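Local coordinates for protein thiamin pyrophosphokinase (Saccharomyces cerevisiae, PDB 1IG0) that transfers a pyrophosphate group from ATP to thiamine, making thiamine diphosphate and AMP, and works as a homodimer, at residues B[249-262]-B[275-289]. Numbering follows the deposited sequence.
Sequences GNCGLLPIGEATLV and WPTSVVTGRVSSSNR. With VIB (3-(4-amino-2-methyl-pyrimidin-5-ylmethyl)-5-(2-hydroxy-ethyl)-4-methyl-thiazol-3-ium), chain C.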
ATOM      1  N   GLY B 249      12.058 -13.949   0.362  1.00 20.89           N
ATOM      2  CA  GLY B 249      12.807 -13.026   1.192  1.00 20.42           C
ATOM      3  C   GLY B 249      12.147 -12.898   2.552  1.00 20.48           C
ATOM      4  O   GLY B 249      11.910 -13.897   3.233  1.00 19.77           O
ATOM      5  N   ASN B 250      11.844 -11.670   2.951  1.00 20.38           N
ATOM      6  CA  ASN B 250      11.202 -11.427   4.235  1.00 20.80           C
ATOM      7  C   ASN B 250       9.687 -11.565   4.120  1.00 20.37           C
ATOM      8  O   ASN B 250       9.161 -11.881   3.053  1.00 20.67           O
ATOM      9  CB  ASN B 250      11.552 -10.028   4.739  1.00 21.68           C
ATOM     10  CG  ASN B 250      13.042  -9.837   4.933  1.00 22.74           C
ATOM     11  OD1 ASN B 250      13.689 -10.601   5.646  1.00 22.81           O
ATOM     12  ND2 ASN B 250      13.595  -8.810   4.302  1.00 24.97           N
ATOM     13  N   CYS B 251       8.992 -11.324   5.225  1.00 19.59           N
ATOM     14  CA  CYS B 251       7.538 -11.411   5.251  1.00 18.83           C
ATOM     15  C   CYS B 251       7.007 -10.509   6.348  1.00 19.44           C
ATOM     16  O   CYS B 251       7.761 -10.071   7.218  1.00 17.87           O
ATOM     17  CB  CYS B 251       7.083 -12.852   5.505  1.00 18.74           C
ATOM     18  SG  CYS B 251       7.488 -13.521   7.140  1.00 20.30           S
ATOM     19  N   GLY B 252       5.709 -10.234   6.308  1.00 18.43           N
ATOM     20  CA  GLY B 252       5.117  -9.379   7.315  1.00 19.18           C
ATOM     21  C   GLY B 252       3.694  -9.763   7.654  1.00 19.15           C
ATOM     22  O   GLY B 252       2.933 -10.199   6.790  1.00 19.58           O
ATOM     23  N   LEU B 253       3.342  -9.618   8.927  1.00 18.74           N
ATOM     24  CA  LEU B 253       1.996  -9.921   9.398  1.00 18.35           C
ATOM     25  C   LEU B 253       1.303  -8.567   9.485  1.00 17.43           C
ATOM     26  O   LEU B 253       1.602  -7.765  10.367  1.00 17.28           O
ATOM     27  CB  LEU B 253       2.053 -10.601  10.770  1.00 18.49           C
ATOM     28  CG  LEU B 253       2.500 -12.071  10.776  1.00 19.75           C
ATOM     29  CD1 LEU B 253       3.894 -12.213  10.179  1.00 21.38           C
ATOM     30  CD2 LEU B 253       2.474 -12.600  12.201  1.00 19.88           C
ATOM     31  N   LEU B 254       0.367  -8.325   8.573  1.00 17.61           N
ATOM     32  CA  LEU B 254      -0.305  -7.035   8.491  1.00 16.98           C
ATOM     33  C   LEU B 254      -1.784  -7.000   8.860  1.00 17.41           C
ATOM     34  O   LEU B 254      -2.628  -7.488   8.107  1.00 16.54           O
ATOM     35  CB  LEU B 254      -0.130  -6.499   7.071  1.00 17.14           C
ATOM     36  CG  LEU B 254       1.245  -6.818   6.468  1.00 17.00           C
ATOM     37  CD1 LEU B 254       1.258  -6.481   4.985  1.00 17.88           C
ATOM     38  CD2 LEU B 254       2.330  -6.044   7.213  1.00 16.79           C
ATOM     39  N   PRO B 255      -2.115  -6.410  10.021  1.00 17.56           N
ATOM     40  CA  PRO B 255      -3.504  -6.309  10.476  1.00 17.79           C
ATOM     41  C   PRO B 255      -4.158  -5.075   9.857  1.00 19.50           C
ATOM     42  O   PRO B 255      -4.611  -4.173  10.563  1.00 19.12           O
ATOM     43  CB  PRO B 255      -3.352  -6.193  11.986  1.00 17.78           C
ATOM     44  CG  PRO B 255      -2.127  -5.341  12.109  1.00 16.65           C
ATOM     45  CD  PRO B 255      -1.189  -5.976  11.085  1.00 18.00           C
ATOM     46  N   ILE B 256      -4.192  -5.044   8.531  1.00 19.52           N
ATOM     47  CA  ILE B 256      -4.770  -3.925   7.801  1.00 22.35           C
ATOM     48  C   ILE B 256      -6.287  -3.906   7.960  1.00 23.66           C
ATOM     49  O   ILE B 256      -6.956  -4.905   7.715  1.00 24.98           O
ATOM     50  CB  ILE B 256      -4.424  -4.021   6.298  1.00 21.21           C
ATOM     51  CG1 ILE B 256      -2.926  -4.285   6.127  1.00 20.30           C
ATOM     52  CG2 ILE B 256      -4.814  -2.728   5.584  1.00 22.23           C
ATOM     53  CD1 ILE B 256      -2.506  -4.537   4.685  1.00 19.78           C
ATOM     54  N   GLY B 257      -6.828  -2.769   8.384  1.00 25.93           N
ATOM     55  CA  GLY B 257      -8.268  -2.667   8.543  1.00 27.66           C
ATOM     56  C   GLY B 257      -8.819  -2.955   9.928  1.00 27.46           C
ATOM     57  O   GLY B 257      -9.838  -2.384  10.321  1.00 28.85           O
ATOM     58  N   GLU B 258      -8.168  -3.842  10.672  1.00 27.95           N
ATOM     59  CA  GLU B 258      -8.640  -4.157  12.013  1.00 27.39           C
ATOM     60  C   GLU B 258      -7.563  -4.807  12.876  1.00 26.94           C
ATOM     61  O   GLU B 258      -6.865  -5.721  12.439  1.00 27.25           O
ATOM     62  CB  GLU B 258      -9.890  -5.050  11.930  1.00 27.51           C
ATOM     63  CG  GLU B 258      -9.703  -6.517  12.297  1.00 28.85           C
ATOM     64  CD  GLU B 258     -11.006  -7.297  12.219  1.00 29.38           C
ATOM     65  OE1 GLU B 258     -12.059  -6.733  12.586  1.00 30.09           O
ATOM     66  OE2 GLU B 258     -10.984  -8.474  11.801  1.00 30.32           O
ATOM     67  N   ALA B 259      -7.428  -4.311  14.102  1.00 26.10           N
ATOM     68  CA  ALA B 259      -6.447  -4.838  15.040  1.00 25.64           C
ATOM     69  C   ALA B 259      -6.856  -6.241  15.454  1.00 25.45           C
ATOM     70  O   ALA B 259      -8.026  -6.610  15.357  1.00 26.08           O
ATOM     71  CB  ALA B 259      -6.364  -3.942  16.263  1.00 25.55           C
ATOM     72  N   THR B 260      -5.890  -7.026  15.913  1.00 23.62           N
ATOM     73  CA  THR B 260      -6.174  -8.384  16.346  1.00 23.38           C
ATOM     74  C   THR B 260      -5.104  -8.852  17.319  1.00 22.72           C
ATOM     75  O   THR B 260      -4.309  -8.055  17.820  1.00 23.38           O
ATOM     76  CB  THR B 260      -6.248  -9.358  15.142  1.00 23.29           C
ATOM     77  OG1 THR B 260      -6.675 -10.650  15.593  1.00 22.54           O
ATOM     78  CG2 THR B 260      -4.890  -9.477  14.461  1.00 24.08           C
ATOM     79  N   LEU B 261      -5.090 -10.150  17.583  1.00 22.75           N
ATOM     80  CA  LEU B 261      -4.133 -10.734  18.506  1.00 22.44           C
ATOM     81  C   LEU B 261      -3.399 -11.885  17.839  1.00 21.66           C
ATOM     82  O   LEU B 261      -4.023 -12.778  17.269  1.00 22.33           O
ATOM     83  CB  LEU B 261      -4.867 -11.244  19.751  1.00 22.76           C
ATOM     84  CG  LEU B 261      -4.069 -11.949  20.851  1.00 23.46           C
ATOM     85  CD1 LEU B 261      -3.144 -10.957  21.548  1.00 23.57           C
ATOM     86  CD2 LEU B 261      -5.036 -12.566  21.856  1.00 24.15           C
ATOM     87  N   VAL B 262      -2.072 -11.851  17.889  1.00 21.14           N
ATOM     88  CA  VAL B 262      -1.289 -12.934  17.319  1.00 20.49           C
ATOM     89  C   VAL B 262      -1.100 -13.911  18.468  1.00 21.44           C
ATOM     90  O   VAL B 262      -0.195 -13.758  19.290  1.00 20.89           O
ATOM     91  CB  VAL B 262       0.087 -12.457  16.814  1.00 19.96           C
ATOM     92  CG1 VAL B 262       0.857 -13.634  16.230  1.00 18.74           C
ATOM     93  CG2 VAL B 262      -0.095 -11.377  15.759  1.00 19.28           C
ATOM     94  N   TRP B 275       0.512 -11.795  21.483  1.00 21.99           N
ATOM     95  CA  TRP B 275       1.073 -10.549  20.976  1.00 20.19           C
ATOM     96  C   TRP B 275       0.044  -9.687  20.240  1.00 20.73           C
ATOM     97  O   TRP B 275      -0.316  -9.979  19.098  1.00 20.35           O
ATOM     98  CB  TRP B 275       2.216 -10.906  20.023  1.00 19.57           C
ATOM     99  CG  TRP B 275       3.242  -9.851  19.801  1.00 19.56           C
ATOM    100  CD1 TRP B 275       4.285  -9.538  20.622  1.00 18.39           C
ATOM    101  CD2 TRP B 275       3.370  -9.010  18.649  1.00 19.03           C
ATOM    102  NE1 TRP B 275       5.062  -8.561  20.050  1.00 18.92           N
ATOM    103  CE2 TRP B 275       4.523  -8.219  18.837  1.00 19.90           C
ATOM    104  CE3 TRP B 275       2.624  -8.853  17.473  1.00 19.18           C
ATOM    105  CZ2 TRP B 275       4.949  -7.278  17.892  1.00 19.28           C
ATOM    106  CZ3 TRP B 275       3.050  -7.917  16.531  1.00 18.94           C
ATOM    107  CH2 TRP B 275       4.203  -7.143  16.749  1.00 19.64           C
ATOM    108  N   PRO B 276      -0.449  -8.618  20.886  1.00 20.01           N
ATOM    109  CA  PRO B 276      -1.436  -7.751  20.232  1.00 19.95           C
ATOM    110  C   PRO B 276      -0.811  -7.053  19.025  1.00 18.50           C
ATOM    111  O   PRO B 276       0.339  -6.625  19.084  1.00 19.03           O
ATOM    112  CB  PRO B 276      -1.805  -6.756  21.332  1.00 19.78           C
ATOM    113  CG  PRO B 276      -1.577  -7.532  22.590  1.00 21.29           C
ATOM    114  CD  PRO B 276      -0.277  -8.238  22.299  1.00 19.45           C
ATOM    115  N   THR B 277      -1.561  -6.937  17.932  1.00 18.31           N
ATOM    116  CA  THR B 277      -1.040  -6.281  16.738  1.00 18.45           C
ATOM    117  C   THR B 277      -2.053  -5.297  16.160  1.00 18.84           C
ATOM    118  O   THR B 277      -3.240  -5.606  16.043  1.00 19.32           O
ATOM    119  CB  THR B 277      -0.644  -7.317  15.656  1.00 17.36           C
ATOM    120  OG1 THR B 277      -0.014  -6.647  14.555  1.00 15.92           O
ATOM    121  CG2 THR B 277      -1.871  -8.081  15.165  1.00 17.84           C
ATOM    122  N   SER B 278      -1.574  -4.107  15.806  1.00 19.05           N
ATOM    123  CA  SER B 278      -2.434  -3.067  15.252  1.00 19.14           C
ATOM    124  C   SER B 278      -1.655  -1.999  14.494  1.00 19.28           C
ATOM    125  O   SER B 278      -0.583  -1.575  14.925  1.00 18.99           O
ATOM    126  CB  SER B 278      -3.227  -2.396  16.375  1.00 19.20           C
ATOM    127  OG  SER B 278      -3.800  -1.178  15.929  1.00 18.95           O
ATOM    128  N   VAL B 279      -2.204  -1.566  13.365  1.00 19.21           N
ATOM    129  CA  VAL B 279      -1.572  -0.530  12.557  1.00 19.84           C
ATOM    130  C   VAL B 279      -1.610   0.800  13.306  1.00 19.91           C
ATOM    131  O   VAL B 279      -0.725   1.639  13.146  1.00 20.33           O
ATOM    132  CB  VAL B 279      -2.297  -0.362  11.197  1.00 19.49           C
ATOM    133  CG1 VAL B 279      -1.787   0.883  10.470  1.00 20.80           C
ATOM    134  CG2 VAL B 279      -2.076  -1.597  10.340  1.00 19.87           C
ATOM    135  N   VAL B 280      -2.635   0.976  14.133  1.00 20.59           N
ATOM    136  CA  VAL B 280      -2.803   2.209  14.895  1.00 20.88           C
ATOM    137  C   VAL B 280      -1.808   2.347  16.045  1.00 20.71           C
ATOM    138  O   VAL B 280      -1.337   3.448  16.332  1.00 21.34           O
ATOM    139  CB  VAL B 280      -4.238   2.318  15.461  1.00 21.72           C
ATOM    140  CG1 VAL B 280      -4.405   3.634  16.211  1.00 22.08           C
ATOM    141  CG2 VAL B 280      -5.255   2.213  14.323  1.00 21.74           C
ATOM    142  N   THR B 281      -1.486   1.237  16.704  1.00 19.91           N
ATOM    143  CA  THR B 281      -0.541   1.275  17.817  1.00 19.81           C
ATOM    144  C   THR B 281       0.893   1.151  17.312  1.00 20.08           C
ATOM    145  O   THR B 281       1.847   1.395  18.052  1.00 19.84           O
ATOM    146  CB  THR B 281      -0.795   0.134  18.824  1.00 19.86           C
ATOM    147  OG1 THR B 281      -0.563  -1.127  18.187  1.00 19.43           O
ATOM    148  CG2 THR B 281      -2.227   0.184  19.343  1.00 19.77           C
ATOM    149  N   GLY B 282       1.037   0.766  16.048  1.00 19.06           N
ATOM    150  CA  GLY B 282       2.359   0.621  15.468  1.00 19.61           C
ATOM    151  C   GLY B 282       2.954  -0.749  15.719  1.00 19.01           C
ATOM    152  O   GLY B 282       4.067  -1.042  15.278  1.00 19.13           O
ATOM    153  N   ARG B 283       2.218  -1.592  16.438  1.00 18.01           N
ATOM    154  CA  ARG B 283       2.686  -2.939  16.733  1.00 17.72           C
ATOM    155  C   ARG B 283       2.386  -3.861  15.561  1.00 17.36           C
ATOM    156  O   ARG B 283       1.369  -4.554  15.538  1.00 18.09           O
ATOM    157  CB  ARG B 283       2.022  -3.472  18.005  1.00 18.94           C
ATOM    158  CG  ARG B 283       2.570  -2.862  19.290  1.00 18.56           C
ATOM    159  CD  ARG B 283       1.772  -3.320  20.503  1.00 19.53           C
ATOM    160  NE  ARG B 283       1.682  -4.777  20.585  1.00 19.52           N
ATOM    161  CZ  ARG B 283       2.618  -5.562  21.108  1.00 19.72           C
ATOM    162  NH1 ARG B 283       3.726  -5.036  21.614  1.00 21.26           N
ATOM    163  NH2 ARG B 283       2.452  -6.877  21.111  1.00 19.30           N
ATOM    164  N   VAL B 284       3.290  -3.858  14.587  1.00 16.92           N
ATOM    165  CA  VAL B 284       3.155  -4.677  13.389  1.00 17.37           C
ATOM    166  C   VAL B 284       4.474  -5.376  13.091  1.00 17.40           C
ATOM    167  O   VAL B 284       5.527  -4.738  13.047  1.00 17.96           O
ATOM    168  CB  VAL B 284       2.774  -3.813  12.165  1.00 17.60           C
ATOM    169  CG1 VAL B 284       2.746  -4.665  10.908  1.00 17.77           C
ATOM    170  CG2 VAL B 284       1.420  -3.163  12.391  1.00 16.72           C
ATOM    171  N   SER B 285       4.412  -6.688  12.888  1.00 17.43           N
ATOM    172  CA  SER B 285       5.607  -7.461  12.591  1.00 18.55           C
ATOM    173  C   SER B 285       6.022  -7.258  11.138  1.00 19.29           C
ATOM    174  O   SER B 285       5.486  -7.893  10.231  1.00 20.65           O
ATOM    175  CB  SER B 285       5.357  -8.948  12.854  1.00 18.79           C
ATOM    176  OG  SER B 285       6.534  -9.705  12.619  1.00 18.84           O
ATOM    177  N   SER B 286       6.971  -6.354  10.920  1.00 20.40           N
ATOM    178  CA  SER B 286       7.462  -6.079   9.577  1.00 20.19           C
ATOM    179  C   SER B 286       8.910  -6.529   9.503  1.00 20.23           C
ATOM    180  O   SER B 286       9.590  -6.606  10.522  1.00 20.24           O
ATOM    181  CB  SER B 286       7.356  -4.585   9.255  1.00 21.08           C
ATOM    182  OG  SER B 286       8.124  -3.800  10.149  1.00 22.65           O
ATOM    183  N   SER B 287       9.377  -6.825   8.298  1.00 20.25           N
ATOM    184  CA  SER B 287      10.746  -7.284   8.106  1.00 20.15           C
ATOM    185  C   SER B 287      11.037  -8.571   8.872  1.00 19.22           C
ATOM    186  O   SER B 287      12.146  -8.773   9.370  1.00 19.93           O
ATOM    187  CB  SER B 287      11.743  -6.201   8.529  1.00 21.73           C
ATOM    188  OG  SER B 287      11.711  -5.104   7.634  1.00 22.96           O
ATOM    189  N   ASN B 288      10.036  -9.436   8.981  1.00 18.16           N
ATOM    190  CA  ASN B 288      10.233 -10.710   9.657  1.00 17.57           C
ATOM    191  C   ASN B 288      10.693 -11.640   8.538  1.00 18.42           C
ATOM    192  O   ASN B 288      10.859 -11.202   7.398  1.00 18.40           O
ATOM    193  CB  ASN B 288       8.919 -11.220  10.254  1.00 17.53           C
ATOM    194  CG  ASN B 288       9.133 -12.097  11.481  1.00 17.76           C
ATOM    195  OD1 ASN B 288      10.076 -12.888  11.544  1.00 17.93           O
ATOM    196  ND2 ASN B 288       8.243 -11.969  12.457  1.00 17.15           N
ATOM    197  N   ARG B 289      10.903 -12.912   8.847  1.00 18.70           N
ATOM    198  CA  ARG B 289      11.332 -13.858   7.825  1.00 19.64           C
ATOM    199  C   ARG B 289      11.131 -15.284   8.319  1.00 19.24           C
ATOM    200  O   ARG B 289      11.127 -15.538   9.522  1.00 18.74           O
ATOM    201  CB  ARG B 289      12.810 -13.634   7.474  1.00 21.78           C
ATOM    202  CG  ARG B 289      13.783 -14.226   8.482  1.00 26.77           C
ATOM    203  CD  ARG B 289      15.221 -13.866   8.168  1.00 29.85           C
ATOM    204  NE  ARG B 289      15.499 -12.464   8.452  1.00 34.53           N
ATOM    205  CZ  ARG B 289      16.512 -12.041   9.198  1.00 32.10           C
ATOM    206  NH1 ARG B 289      17.351 -12.914   9.741  1.00 33.24           N
ATOM    207  NH2 ARG B 289      16.688 -10.743   9.396  1.00 32.47           N
TER
HETATM  208  CM2 VIB C 702       7.665  -9.250  16.273  1.00 19.59           C
HETATM  209  N4A VIB C 702      12.230  -7.410  15.705  1.00 17.96           N
HETATM  210  CM4 VIB C 702      14.365  -6.787  11.115  1.00 20.38           C
HETATM  211  O1  VIB C 702      12.771  -2.575   9.680  1.00 27.41           O
HETATM  212  C7  VIB C 702      14.005  -3.261   9.449  1.00 24.95           C
HETATM  213  C6  VIB C 702      14.600  -3.732  10.802  1.00 22.69           C
HETATM  214  C2  VIB C 702      11.703  -5.206  12.961  1.00 19.66           C
HETATM  215  S1  VIB C 702      12.236  -3.559  12.503  1.00 20.79           S
HETATM  216  C5  VIB C 702      13.527  -4.452  11.614  1.00 21.35           C
HETATM  217  C4  VIB C 702      13.405  -5.799  11.759  1.00 20.13           C
HETATM  218  N3  VIB C 702      12.408  -6.143  12.499  1.00 20.03           N
HETATM  219  C7A VIB C 702      12.063  -7.559  12.810  1.00 17.97           C
HETATM  220  C4A VIB C 702      11.049  -7.909  15.119  1.00 17.20           C
HETATM  221  N3A VIB C 702       9.985  -8.319  15.951  1.00 19.14           N
HETATM  222  C2A VIB C 702       8.799  -8.816  15.387  1.00 18.92           C
HETATM  223  N1A VIB C 702       8.681  -8.908  13.988  1.00 19.07           N
HETATM  224  C6A VIB C 702       9.741  -8.500  13.155  1.00 17.72           C
HETATM  225  C5A VIB C 702      10.932  -8.001  13.713  1.00 18.36           C
HETATM  226  O   HOH W   1      14.196  -9.924   8.098  1.00 21.38           O
HETATM  227  O   HOH W   2       1.924  -8.034  13.097  1.00 19.72           O
HETATM  228  O   HOH W   3      -4.806  -2.768  12.798  1.00 20.65           O
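Thr-260 and Thr-277 lie side by side, their CG2 methyls pressed to 3.4 Å, while reciprocal backbone bonds pair the two residues in antiparallel register. Val-262 CG2 crosses to the Thr-277 methyl and meets the Trp-275 ring at its edge, 4.1 Å from CE3. Methyl CM2 of VIB, the bound thiamine, rests 3.7 Å from Trp-275 CZ2; Arg-283 NH2 lies above the ring, offset toward its rim, and the Arg-283 guanidinium grips Pro-276 O side-on through NE and NH2. Pro-255, centre of an inverse gamma turn, sets CG 3.5 Å from Thr-277 OG1, whose hydroxyl donates to Arg-283 O. Farther along, Cys-251 N and Asn-288 O bond at 2.9 Å. Asn-288, its CG swung opposite the backbone N (chi1 -152°), sends ND2 to Trp-270 O and, nearly in its amide plane, to Ser-285 OG (2.8 Å), which donates to thiamine N1A (2.7 Å). Without that amide, as with an alanine here, Ser-285 OG would probably turn more freely and Trp-270 O lose a donor. This thiamine pocket of the vitamin B1 binding domain joins strands 275-277 and 288-289, outermost in their sheets within this chain, to 260-266 and 248-254; strand 304-310 flanks the latter, and the second subunit adds Asp-197 to Ser-287 N and Gln-122 O to thiamine.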